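Local coordinates for envelope polyprotein (Puumala orthohantavirus, PDB 5FXU) that forms the membrane-distal Gn part of the antigenic hantaviral surface, probably acting with its partner glycoprotein Gc during entry into host cells, at residues A[86-91]-A[321-326]; A[247-252]-A[350-355]; A[205-210]-A[315-320]; A[6-11]-A[234-239]. All blocks are in the same frame, centred on the assembly; numbering follows the deposited sequence.

Contact 1: residues A[86-91]-A[321-326]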
loop_
_atom_site.group_PDB
_atom_site.type_symbol
_atom_site.label_atom_id
_atom_site.label_comp_id
_atom_site.label_asym_id
_atom_site.label_seq_id
_atom_site.Cartn_x
_atom_site.Cartn_y
_atom_site.Cartn_z
ATOM N N ILE A 86 13.015 12.734 -9.496
ATOM C CA ILE A 86 13.102 13.499 -8.250
ATOM C C ILE A 86 13.250 12.535 -7.111
ATOM O O ILE A 86 13.038 11.339 -7.296
ATOM C CB ILE A 86 11.847 14.320 -7.989
ATOM C CG1 ILE A 86 10.621 13.415 -7.903
ATOM C CG2 ILE A 86 11.679 15.341 -9.092
ATOM C CD1 ILE A 86 9.405 14.129 -7.389
ATOM N N ASN A 87 13.614 13.065 -5.952
ATOM C CA ASN A 87 13.758 12.272 -4.735
ATOM C C ASN A 87 12.642 12.641 -3.802
ATOM O O ASN A 87 12.399 13.804 -3.580
ATOM C CB ASN A 87 15.106 12.514 -4.071
ATOM C CG ASN A 87 16.233 11.816 -4.801
ATOM O OD1 ASN A 87 16.359 10.591 -4.744
ATOM N ND2 ASN A 87 17.045 12.571 -5.496
ATOM N N LEU A 88 11.932 11.644 -3.299
ATOM C CA LEU A 88 10.912 11.847 -2.282
ATOM C C LEU A 88 11.442 11.233 -0.993
ATOM O O LEU A 88 12.399 10.456 -1.031
ATOM C CB LEU A 88 9.593 11.186 -2.718
ATOM C CG LEU A 88 8.934 11.791 -3.975
ATOM C CD1 LEU A 88 7.705 10.995 -4.393
ATOM C CD2 LEU A 88 8.546 13.248 -3.770
ATOM N N ARG A 89 10.853 11.596 0.140
ATOM C CA ARG A 89 11.128 10.893 1.376
ATOM C C ARG A 89 9.885 10.559 2.116
ATOM O O ARG A 89 8.867 11.226 1.953
ATOM C CB ARG A 89 11.917 11.755 2.348
ATOM C CG ARG A 89 13.183 12.440 1.880
ATOM C CD ARG A 89 13.717 13.296 3.045
ATOM N NE ARG A 89 15.138 13.657 2.943
ATOM C CZ ARG A 89 16.180 12.879 3.277
ATOM N NH1 ARG A 89 16.001 11.639 3.733
ATOM N NH2 ARG A 89 17.427 13.341 3.129
ATOM N N GLY A 90 10.000 9.558 2.996
ATOM C CA GLY A 90 8.899 9.193 3.877
ATOM C C GLY A 90 7.833 8.297 3.266
ATOM O O GLY A 90 6.918 7.886 3.971
ATOM N N LEU A 91 7.933 7.970 1.982
ATOM C CA LEU A 91 6.925 7.124 1.356
ATOM C C LEU A 91 7.086 5.674 1.802
ATOM O O LEU A 91 8.163 5.261 2.246
ATOM C CB LEU A 91 6.943 7.213 -0.168
ATOM C CG LEU A 91 6.122 8.383 -0.705
ATOM C CD1 LEU A 91 6.806 9.709 -0.422
ATOM C CD2 LEU A 91 5.868 8.219 -2.190
ATOM N N TYR A 321 10.101 3.560 -9.938
ATOM C CA TYR A 321 9.017 4.080 -9.120
ATOM C C TYR A 321 8.415 5.315 -9.767
ATOM O O TYR A 321 9.131 6.165 -10.276
ATOM C CB TYR A 321 9.505 4.410 -7.699
ATOM C CG TYR A 321 9.880 3.218 -6.873
ATOM C CD1 TYR A 321 8.917 2.516 -6.189
ATOM C CD2 TYR A 321 11.215 2.794 -6.761
ATOM C CE1 TYR A 321 9.247 1.414 -5.414
ATOM C CE2 TYR A 321 11.565 1.687 -5.989
ATOM C CZ TYR A 321 10.565 0.994 -5.316
ATOM O OH TYR A 321 10.851 -0.123 -4.565
ATOM N N ILE A 322 7.102 5.403 -9.729
ATOM C CA ILE A 322 6.358 6.466 -10.385
ATOM C C ILE A 322 5.445 7.171 -9.417
ATOM O O ILE A 322 4.806 6.554 -8.610
ATOM C CB ILE A 322 5.525 5.913 -11.560
ATOM C CG1 ILE A 322 6.477 5.460 -12.658
ATOM C CG2 ILE A 322 4.631 6.982 -12.181
ATOM C CD1 ILE A 322 6.185 4.063 -13.070
ATOM N N TRP A 323 5.444 8.488 -9.506
ATOM C CA TRP A 323 4.499 9.336 -8.850
ATOM C C TRP A 323 3.758 10.115 -9.948
ATOM O O TRP A 323 4.373 10.897 -10.663
ATOM C CB TRP A 323 5.248 10.296 -7.922
ATOM C CG TRP A 323 4.364 11.282 -7.248
ATOM C CD1 TRP A 323 3.125 11.076 -6.784
ATOM C CD2 TRP A 323 4.692 12.634 -6.950
ATOM N NE1 TRP A 323 2.646 12.211 -6.230
ATOM C CE2 TRP A 323 3.594 13.189 -6.318
ATOM C CE3 TRP A 323 5.830 13.419 -7.145
ATOM C CZ2 TRP A 323 3.575 14.506 -5.873
ATOM C CZ3 TRP A 323 5.825 14.718 -6.711
ATOM C CH2 TRP A 323 4.697 15.258 -6.079
ATOM N N ALA A 324 2.449 9.899 -10.069
ATOM C CA ALA A 324 1.685 10.422 -11.183
ATOM C C ALA A 324 0.470 11.216 -10.743
ATOM O O ALA A 324 -0.652 10.731 -10.792
ATOM C CB ALA A 324 1.295 9.288 -12.118
ATOM N N PRO A 325 0.692 12.445 -10.298
ATOM C CA PRO A 325 -0.432 13.223 -9.801
ATOM C C PRO A 325 -1.354 13.616 -10.925
ATOM O O PRO A 325 -0.888 14.034 -11.988
ATOM C CB PRO A 325 0.214 14.446 -9.174
ATOM C CG PRO A 325 1.635 14.455 -9.589
ATOM C CD PRO A 325 1.997 13.062 -9.981
ATOM N N GLY A 326 -2.648 13.434 -10.699
ATOM C CA GLY A 326 -3.669 13.710 -11.699
ATOM C C GLY A 326 -3.818 12.623 -12.753
ATOM O O GLY A 326 -4.520 12.815 -13.721
#
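Leu88 and Trp323 are the closest backbone positions of 86-91 and 321-326, yet their CA atoms stay 9.5 Å apart, a gap that leaves room for one intervening strand. Strand 54-64 fills it: Ile86 and Leu88 make backbone hydrogen bonds with its Phe57 and Gln55, while Tyr321 bonds to its Thr58. What meets across the gap is therefore purely side chain and apolar. Trp323 sends its CG anti to the backbone N (chi1 177°), which carries the benzo part of the indole toward strand 79-89. There the methyl end of Ile86 arrives at the ring edge, close to the ring plane, with CD1 of Ile86 3.7 Å from CE3 of Trp323 and practically as near to CZ3. Leu88 comes to the same corner differently. Its CD1 stands 3.8 Å above the indole plane at the benzo rim, an oblique approach in which the closest pair is Leu88 CD1 to Trp323 CE3 at 4.1 Å. On the opposite face, CD of Pro325 lies at a matching height of 3.8 Å but over the five-membered ring, so the two cover different parts of the indole. Leu31, Val34, Leu114 and Cys116 touch Trp323 as well, and both Leu88 and Trp323 are buried. Side chains of two strands that meet over a shared middle neighbour, one paired antiparallel (79-89) and the other parallel (321-323) to it, are characteristic of the hydrophobic face of a mixed beta-sheet, here within the beta-rich Gn head.

Contact 2: residues A[247-252]-A[350-355]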
loop_
_atom_site.group_PDB
_atom_site.type_symbol
_atom_site.label_atom_id
_atom_site.label_comp_id
_atom_site.label_asym_id
_atom_site.label_seq_id
_atom_site.Cartn_x
_atom_site.Cartn_y
_atom_site.Cartn_z
ATOM N N ASP A 247 -0.294 -21.848 -1.635
ATOM C CA ASP A 247 -1.287 -22.731 -1.003
ATOM C C ASP A 247 -2.071 -22.090 0.162
ATOM O O ASP A 247 -2.703 -22.784 0.931
ATOM C CB ASP A 247 -0.583 -24.015 -0.522
ATOM C CG ASP A 247 0.411 -23.752 0.596
ATOM O OD1 ASP A 247 0.977 -22.623 0.638
ATOM O OD2 ASP A 247 0.647 -24.674 1.420
ATOM N N ASP A 248 -1.992 -20.777 0.320
ATOM C CA ASP A 248 -2.733 -20.067 1.355
ATOM C C ASP A 248 -3.990 -19.416 0.793
ATOM O O ASP A 248 -3.898 -18.512 -0.042
ATOM C CB ASP A 248 -1.820 -19.002 1.980
ATOM C CG ASP A 248 -2.353 -18.422 3.272
ATOM O OD1 ASP A 248 -3.509 -17.934 3.340
ATOM O OD2 ASP A 248 -1.571 -18.419 4.259
ATOM N N TYR A 249 -5.138 -19.792 1.339
ATOM C CA TYR A 249 -6.423 -19.322 0.855
ATOM C C TYR A 249 -6.588 -17.781 0.925
ATOM O O TYR A 249 -7.298 -17.196 0.125
ATOM C CB TYR A 249 -7.600 -20.050 1.557
ATOM C CG TYR A 249 -7.961 -19.497 2.908
ATOM C CD1 TYR A 249 -8.757 -18.359 3.000
ATOM C CD2 TYR A 249 -7.523 -20.116 4.098
ATOM C CE1 TYR A 249 -9.094 -17.826 4.217
ATOM C CE2 TYR A 249 -7.853 -19.595 5.344
ATOM C CZ TYR A 249 -8.639 -18.453 5.396
ATOM O OH TYR A 249 -8.985 -17.895 6.593
ATOM N N ARG A 250 -5.913 -17.160 1.863
ATOM C CA ARG A 250 -5.986 -15.716 2.059
ATOM C C ARG A 250 -5.170 -14.974 1.031
ATOM O O ARG A 250 -5.606 -13.963 0.528
ATOM C CB ARG A 250 -5.480 -15.334 3.431
ATOM C CG ARG A 250 -6.264 -15.991 4.547
ATOM C CD ARG A 250 -5.600 -15.709 5.854
ATOM N NE ARG A 250 -4.320 -16.423 5.909
ATOM C CZ ARG A 250 -3.329 -16.153 6.755
ATOM N NH1 ARG A 250 -3.445 -15.147 7.641
ATOM N NH2 ARG A 250 -2.210 -16.872 6.697
ATOM N N SER A 251 -3.997 -15.513 0.701
ATOM C CA SER A 251 -3.197 -15.000 -0.392
ATOM C C SER A 251 -3.997 -15.049 -1.675
ATOM O O SER A 251 -4.019 -14.060 -2.410
ATOM C CB SER A 251 -1.898 -15.780 -0.540
ATOM O OG SER A 251 -1.242 -15.486 -1.750
ATOM N N ALA A 252 -4.644 -16.194 -1.948
ATOM C CA ALA A 252 -5.456 -16.349 -3.148
ATOM C C ALA A 252 -6.567 -15.309 -3.188
ATOM O O ALA A 252 -6.858 -14.749 -4.222
ATOM C CB ALA A 252 -6.038 -17.765 -3.275
ATOM N N PRO A 350 -13.282 -11.890 2.494
ATOM C CA PRO A 350 -14.075 -12.678 3.427
ATOM C C PRO A 350 -13.218 -13.718 4.142
ATOM O O PRO A 350 -12.435 -14.403 3.497
ATOM C CB PRO A 350 -15.101 -13.341 2.517
ATOM C CG PRO A 350 -14.402 -13.502 1.210
ATOM C CD PRO A 350 -13.500 -12.311 1.096
ATOM N N LEU A 351 -13.342 -13.808 5.462
ATOM C CA LEU A 351 -12.665 -14.847 6.230
ATOM C C LEU A 351 -13.660 -15.775 6.907
ATOM O O LEU A 351 -14.640 -15.316 7.483
ATOM C CB LEU A 351 -11.786 -14.250 7.325
ATOM C CG LEU A 351 -10.551 -13.466 6.905
ATOM C CD1 LEU A 351 -9.848 -12.747 8.046
ATOM C CD2 LEU A 351 -9.566 -14.374 6.211
ATOM N N PRO A 352 -13.389 -17.088 6.865
ATOM C CA PRO A 352 -14.166 -18.027 7.645
ATOM C C PRO A 352 -13.674 -18.044 9.091
ATOM O O PRO A 352 -12.476 -17.902 9.345
ATOM C CB PRO A 352 -13.883 -19.351 6.953
ATOM C CG PRO A 352 -12.491 -19.215 6.465
ATOM C CD PRO A 352 -12.303 -17.762 6.135
ATOM N N GLY A 353 -14.606 -18.196 10.024
ATOM C CA GLY A 353 -14.291 -18.232 11.458
ATOM C C GLY A 353 -15.528 -18.340 12.330
ATOM O O GLY A 353 -16.520 -18.939 11.920
ATOM N N GLU A 354 -15.477 -17.732 13.516
ATOM C CA GLU A 354 -16.564 -17.797 14.490
ATOM C C GLU A 354 -16.861 -16.413 15.086
ATOM O O GLU A 354 -15.965 -15.739 15.571
ATOM C CB GLU A 354 -16.215 -18.789 15.586
ATOM C CG GLU A 354 -15.962 -20.220 15.095
ATOM C CD GLU A 354 -16.262 -21.291 16.137
ATOM O OE1 GLU A 354 -17.435 -21.347 16.550
ATOM O OE2 GLU A 354 -15.361 -22.095 16.519
ATOM N N ILE A 355 -18.123 -15.994 15.026
ATOM C CA ILE A 355 -18.570 -14.675 15.532
ATOM C C ILE A 355 -18.636 -14.495 17.067
ATOM O O ILE A 355 -18.427 -13.382 17.563
ATOM C CB ILE A 355 -19.904 -14.270 14.828
ATOM C CG1 ILE A 355 -19.587 -13.677 13.443
ATOM C CG2 ILE A 355 -20.727 -13.283 15.651
ATOM C CD1 ILE A 355 -20.785 -13.402 12.556
#
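The phenol oxygen of Tyr249 makes van der Waals contacts, its OH lying 3.4 Å from CD of Pro352 and 3.6 Å from CD2 of Leu351. Apolar contacts run through CE1 of Tyr249, 3.7 Å from Pro352 CD and 4.0 Å from Leu351 CD2. Tyrosine and proline side chains reach out from opposite directions, whereas the leucine crosses the tyrosine at nearly a right angle; both partners come obliquely to the ring. Leu351 CD2 also meets the aliphatic part of Arg250, with CG of Arg250 4.0 Å away. That same CG lies 3.4 Å above one face of the Tyr249 ring, near its rim.

The N-terminal turn of helix 249-260 thus packs on an antiparallel sheet region of the beta-rich Gn head, the last part of strand 340-354, which pairs with 185-197 and 167-171; Val172 touches both Tyr249 and Pro352.

The side-chain hydrogen bonds of Asp248 and Arg250 lie within the helix start. Asp248 is the N-cap, its OD1 accepting from Arg250 N through the anti lone pair. The arginine chain, bent at chi3 (-69°), turns back and grips the carboxylate side-on: NE goes to the syn lone pair of OD1, and NH2 makes a 3.0 Å salt bridge to OD2. Asp248 OD1, which takes two donors, lies 20° out of the guanidinium plane of Arg250.

Contact 3: residues A[205-210]-A[315-320]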
loop_
_atom_site.group_PDB
_atom_site.type_symbol
_atom_site.label_atom_id
_atom_site.label_comp_id
_atom_site.label_asym_id
_atom_site.label_seq_id
_atom_site.Cartn_x
_atom_site.Cartn_y
_atom_site.Cartn_z
ATOM N N SER A 205 10.540 -17.046 -9.548
ATOM C CA SER A 205 9.800 -17.129 -8.276
ATOM C C SER A 205 9.303 -15.774 -7.702
ATOM O O SER A 205 8.325 -15.760 -6.948
ATOM C CB SER A 205 10.630 -17.875 -7.210
ATOM O OG SER A 205 11.738 -17.104 -6.758
ATOM N N MET A 206 10.001 -14.679 -8.020
ATOM C CA MET A 206 9.663 -13.333 -7.546
ATOM C C MET A 206 8.995 -12.463 -8.605
ATOM O O MET A 206 8.731 -11.286 -8.328
ATOM C CB MET A 206 10.911 -12.595 -7.068
ATOM C CG MET A 206 11.749 -13.326 -6.035
ATOM S SD MET A 206 10.884 -13.753 -4.527
ATOM C CE MET A 206 10.479 -12.088 -4.010
ATOM N N LYS A 207 8.685 -13.028 -9.781
ATOM C CA LYS A 207 8.029 -12.265 -10.864
ATOM C C LYS A 207 6.522 -12.080 -10.546
ATOM O O LYS A 207 5.635 -12.777 -11.058
ATOM C CB LYS A 207 8.305 -12.852 -12.278
ATOM C CG LYS A 207 9.474 -12.255 -13.113
ATOM C CD LYS A 207 10.847 -12.730 -12.707
ATOM C CE LYS A 207 11.804 -12.882 -13.901
ATOM N NZ LYS A 207 12.308 -11.564 -14.351
ATOM N N LEU A 208 6.254 -11.095 -9.687
ATOM C CA LEU A 208 4.913 -10.844 -9.159
ATOM C C LEU A 208 3.840 -10.620 -10.238
ATOM O O LEU A 208 2.743 -11.173 -10.131
ATOM C CB LEU A 208 4.958 -9.678 -8.180
ATOM C CG LEU A 208 3.665 -9.228 -7.508
ATOM C CD1 LEU A 208 3.051 -10.382 -6.725
ATOM C CD2 LEU A 208 3.953 -8.043 -6.599
ATOM N N GLU A 209 4.152 -9.854 -11.283
ATOM C CA GLU A 209 3.153 -9.565 -12.308
ATOM C C GLU A 209 2.793 -10.807 -13.122
ATOM O O GLU A 209 1.657 -10.916 -13.612
ATOM C CB GLU A 209 3.600 -8.425 -13.222
ATOM C CG GLU A 209 2.546 -7.925 -14.203
ATOM C CD GLU A 209 1.207 -7.545 -13.562
ATOM O OE1 GLU A 209 1.181 -7.009 -12.437
ATOM O OE2 GLU A 209 0.162 -7.737 -14.211
ATOM N N LYS A 210 3.727 -11.757 -13.244
ATOM C CA LYS A 210 3.407 -13.059 -13.854
ATOM C C LYS A 210 2.324 -13.801 -13.084
ATOM O O LYS A 210 1.456 -14.436 -13.702
ATOM C CB LYS A 210 4.644 -13.945 -14.016
ATOM C CG LYS A 210 5.650 -13.424 -15.048
ATOM C CD LYS A 210 6.647 -14.508 -15.455
ATOM C CE LYS A 210 7.587 -14.084 -16.626
ATOM N NZ LYS A 210 7.079 -13.249 -17.775
ATOM N N ALA A 315 7.376 -3.802 -15.983
ATOM C CA ALA A 315 8.293 -4.238 -17.026
ATOM C C ALA A 315 9.738 -4.394 -16.580
ATOM O O ALA A 315 10.465 -5.205 -17.157
ATOM C CB ALA A 315 8.232 -3.309 -18.247
ATOM N N LYS A 316 10.183 -3.611 -15.604
ATOM C CA LYS A 316 11.609 -3.640 -15.230
ATOM C C LYS A 316 11.868 -4.406 -13.947
ATOM O O LYS A 316 11.273 -4.102 -12.908
ATOM C CB LYS A 316 12.175 -2.215 -15.113
ATOM C CG LYS A 316 12.122 -1.402 -16.402
ATOM C CD LYS A 316 12.883 -2.070 -17.530
ATOM C CE LYS A 316 12.954 -1.156 -18.738
ATOM N NZ LYS A 316 13.726 -1.817 -19.828
ATOM N N ASP A 317 12.769 -5.388 -14.046
ATOM C CA ASP A 317 13.308 -6.117 -12.890
ATOM C C ASP A 317 13.697 -5.185 -11.755
ATOM O O ASP A 317 13.255 -5.348 -10.612
ATOM C CB ASP A 317 14.551 -6.936 -13.277
ATOM C CG ASP A 317 14.214 -8.227 -14.043
ATOM O OD1 ASP A 317 13.943 -8.128 -15.266
ATOM O OD2 ASP A 317 14.234 -9.333 -13.433
ATOM N N ASP A 318 14.549 -4.221 -12.100
ATOM C CA ASP A 318 14.926 -3.128 -11.211
ATOM C C ASP A 318 13.762 -2.161 -11.177
ATOM O O ASP A 318 13.364 -1.670 -12.237
ATOM C CB ASP A 318 16.149 -2.384 -11.755
ATOM C CG ASP A 318 17.383 -3.267 -11.835
ATOM O OD1 ASP A 318 17.570 -4.152 -10.957
ATOM O OD2 ASP A 318 18.173 -3.053 -12.784
ATOM N N PRO A 319 13.223 -1.883 -9.972
ATOM C CA PRO A 319 12.025 -1.057 -9.866
ATOM C C PRO A 319 12.180 0.384 -10.399
ATOM O O PRO A 319 13.162 1.065 -10.090
ATOM C CB PRO A 319 11.732 -1.045 -8.364
ATOM C CG PRO A 319 13.028 -1.361 -7.700
ATOM C CD PRO A 319 13.795 -2.221 -8.654
ATOM N N VAL A 320 11.240 0.797 -11.244
ATOM C CA VAL A 320 11.112 2.184 -11.651
ATOM C C VAL A 320 9.883 2.718 -10.942
ATOM O O VAL A 320 8.767 2.351 -11.305
ATOM C CB VAL A 320 10.952 2.308 -13.166
ATOM C CG1 VAL A 320 10.676 3.753 -13.560
ATOM C CG2 VAL A 320 12.205 1.817 -13.848
#
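Lys207 and Asp317 make the whole of this contact, their side chains meeting at a slant with a single ammonium-carboxylate pair between them. NZ of Lys207 lies 3.1 Å from OD2 of Asp317, a hydrogen bond within a salt bridge, while OD1 of Asp317 remains 3.9 Å from that nitrogen. The grip is therefore one-sided, not bifurcated. The ammonium approaches OD2 on its syn side but 28° out of the carboxylate plane, so it sits tilted from the line of a flat, in-plane bond.

Neither side chain starts off aimed at the other segment; each bends to reach it. The lysine chain departs from a fully extended course at three successive bonds, with chi2 at 78° the first of them, and this folding brings NZ back toward the loop. Asp317 places CG beside its backbone N (chi1 -77°), and OD2 takes a second hydrogen bond from NE2 of Gln227. Two donors on one oxygen probably stabilise its negative charge at this surface site. Close by, Asp318 makes a separate salt bridge with Lys199.

The backbone supplies the setting. The CA atoms of Lys207 and Asp317 are 8.4 Å apart, so side-chain length has to span the gap. Lys207 is the centre of an inverse gamma turn and stands at the N-cap position of helix 208-216; Asp317 belongs to the loop joining strands 310-313 and 321-323. The arrangement is a surface ion pair tying a helix-entry turn to a strand-connecting loop.

Contact 4: residues A[6-11]-A[234-239]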
loop_
_atom_site.group_PDB
_atom_site.type_symbol
_atom_site.label_atom_id
_atom_site.label_comp_id
_atom_site.label_asym_id
_atom_site.label_seq_id
_atom_site.Cartn_x
_atom_site.Cartn_y
_atom_site.Cartn_z
ATOM N N LYS A 6 -6.430 5.463 14.667
ATOM C CA LYS A 6 -6.914 4.571 15.688
ATOM C C LYS A 6 -6.190 3.222 15.599
ATOM O O LYS A 6 -5.970 2.683 14.532
ATOM C CB LYS A 6 -8.444 4.513 15.581
ATOM C CG LYS A 6 -9.173 3.871 16.757
ATOM C CD LYS A 6 -10.700 3.983 16.643
ATOM C CE LYS A 6 -11.184 5.439 16.540
ATOM N NZ LYS A 6 -12.598 5.592 17.013
ATOM N N ILE A 7 -5.734 2.739 16.745
ATOM C CA ILE A 7 -5.156 1.406 16.857
ATOM C C ILE A 7 -6.093 0.620 17.776
ATOM O O ILE A 7 -6.380 1.034 18.889
ATOM C CB ILE A 7 -3.718 1.466 17.415
ATOM C CG1 ILE A 7 -2.792 2.225 16.464
ATOM C CG2 ILE A 7 -3.152 0.080 17.708
ATOM C CD1 ILE A 7 -2.503 1.524 15.158
ATOM N N GLU A 8 -6.583 -0.500 17.271
ATOM C CA GLU A 8 -7.361 -1.420 18.043
ATOM C C GLU A 8 -6.400 -2.416 18.713
ATOM O O GLU A 8 -5.730 -3.198 18.047
ATOM C CB GLU A 8 -8.381 -2.130 17.172
ATOM C CG GLU A 8 -9.313 -3.043 17.965
ATOM C CD GLU A 8 -10.382 -3.737 17.127
ATOM O OE1 GLU A 8 -10.156 -3.975 15.908
ATOM O OE2 GLU A 8 -11.447 -4.079 17.718
ATOM N N CYS A 9 -6.364 -2.381 20.044
ATOM C CA CYS A 9 -5.484 -3.232 20.862
ATOM C C CYS A 9 -6.155 -4.533 21.319
ATOM O O CYS A 9 -7.210 -4.483 21.942
ATOM C CB CYS A 9 -5.047 -2.430 22.094
ATOM S SG CYS A 9 -3.933 -1.090 21.640
ATOM N N PRO A 10 -5.532 -5.697 21.055
ATOM C CA PRO A 10 -6.078 -6.946 21.626
ATOM C C PRO A 10 -5.917 -7.059 23.138
ATOM O O PRO A 10 -5.109 -6.323 23.696
ATOM C CB PRO A 10 -5.246 -8.037 20.939
ATOM C CG PRO A 10 -4.557 -7.362 19.798
ATOM C CD PRO A 10 -4.308 -5.973 20.285
ATOM N N HIS A 11 -6.644 -7.986 23.786
ATOM C CA HIS A 11 -6.495 -8.235 25.254
ATOM C C HIS A 11 -5.162 -8.844 25.642
ATOM O O HIS A 11 -4.626 -8.483 26.677
ATOM C CB HIS A 11 -7.604 -9.107 25.821
ATOM C CG HIS A 11 -8.926 -8.424 25.853
ATOM N ND1 HIS A 11 -9.265 -7.480 26.800
ATOM C CD2 HIS A 11 -9.986 -8.523 25.024
ATOM C CE1 HIS A 11 -10.487 -7.035 26.558
ATOM N NE2 HIS A 11 -10.947 -7.653 25.487
ATOM N N VAL A 234 -3.802 -8.073 8.115
ATOM C CA VAL A 234 -5.215 -8.342 8.046
ATOM C C VAL A 234 -5.904 -7.732 9.261
ATOM O O VAL A 234 -5.505 -7.972 10.385
ATOM C CB VAL A 234 -5.449 -9.860 8.019
ATOM C CG1 VAL A 234 -6.904 -10.154 7.797
ATOM C CG2 VAL A 234 -4.619 -10.504 6.914
ATOM N N GLY A 235 -6.962 -6.973 9.035
ATOM C CA GLY A 235 -7.704 -6.323 10.116
ATOM C C GLY A 235 -6.883 -5.286 10.858
ATOM O O GLY A 235 -6.030 -4.626 10.275
ATOM N N SER A 236 -7.157 -5.123 12.137
ATOM C CA SER A 236 -6.415 -4.177 12.932
ATOM C C SER A 236 -5.136 -4.797 13.502
ATOM O O SER A 236 -4.260 -4.075 13.955
ATOM C CB SER A 236 -7.312 -3.645 14.040
ATOM O OG SER A 236 -7.858 -4.718 14.811
ATOM N N SER A 237 -5.028 -6.128 13.469
ATOM C CA SER A 237 -3.871 -6.828 13.984
ATOM C C SER A 237 -3.734 -8.230 13.430
ATOM O O SER A 237 -4.704 -8.919 13.323
ATOM C CB SER A 237 -4.014 -6.939 15.503
ATOM O OG SER A 237 -2.780 -7.224 16.105
ATOM N N SER A 238 -2.535 -8.641 13.071
ATOM C CA SER A 238 -2.320 -9.975 12.512
ATOM C C SER A 238 -0.858 -10.189 12.404
ATOM O O SER A 238 -0.065 -9.256 12.562
ATOM C CB SER A 238 -2.945 -10.150 11.081
ATOM O OG SER A 238 -2.187 -9.505 10.024
ATOM N N GLU A 239 -0.502 -11.416 12.079
ATOM C CA GLU A 239 0.823 -11.695 11.580
ATOM C C GLU A 239 0.927 -11.262 10.114
ATOM O O GLU A 239 -0.060 -11.293 9.395
ATOM C CB GLU A 239 1.127 -13.171 11.722
ATOM C CG GLU A 239 1.265 -13.525 13.185
ATOM C CD GLU A 239 1.598 -14.976 13.426
ATOM O OE1 GLU A 239 1.099 -15.861 12.689
ATOM O OE2 GLU A 239 2.367 -15.223 14.377
HETATM O O HOH W 1 -6.462 -5.622 16.938
HETATM O O HOH W 2 -4.985 -1.522 15.195
#
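The carboxylate of Glu8 is the flat group here, and Ser236 reaches it from the anti side of OE1, 30° out of its plane; OE2 instead accepts from Thr156 OG1 and Leu163 N. Ser236 belongs to the two-residue turn of a beta hairpin linking strands 228-234 and 237-243, where the torsions of Gly235 (positive phi) and Ser236 come close to a type II' turn. Glu8 lies on strand 3-9, an outermost strand of its own four-stranded sheet, so the contact sets a hairpin tip against a sheet margin.

Ser236 OG donates to Glu8 OE1 over 2.7 Å. Glu8 places CG anti to the backbone N (chi1 -175°) and then runs extended, which lays the chain alongside the serine: its CB is 3.5 Å from Ser236 OG. The serine sets OG between its own backbone N and carbonyl carbon, pointing at Glu8. Besides donating to OE1, this OG accepts from water 1, which also donates to Glu8 O. Water 2 accepts from Glu8 N, 2.8 Å away, and lies 2.9 Å from Ser236 O. The backbone N and O of Glu8 are thus bridged to the turn by solvent, while Ile7 and Cys9 pair with strand 147-155 and Thr156 just after it, and Cys9 is disulfide-bonded to Cys134.

Farther along, Pro10 brushes Ser237, whose OG is hydrogen-bonded to Leu19 O. Within the hairpin, Val234 N points almost straight at Ser238 OG, with an N-H...O angle of 176° and a length of 2.9 Å.

Along the chain the first segments come in the order contact 4, contact 1, contact 3, contact 2. Contact 3 is nested inside the loop closed by contact 1, and 315-320 adjoins 321-326 in sequence. Contacts 1 and 4 lie on opposite sides of the chain's centre, their centres 29 Å apart, and contacts 1 and 2 are separated by 34 Å. Apart from contacts 1 and 3, contacts 2 and 4 are the pair that touch, through Leu351 CD1 and Val234 CG1 at 3.9 Å; strand 237-243 leads into helix 249-260. Contacts 1, 2 and 4 reach the same network of paired strands, and the segments of contact 1 cross those of 2 and 4, tying distant parts of the chain together.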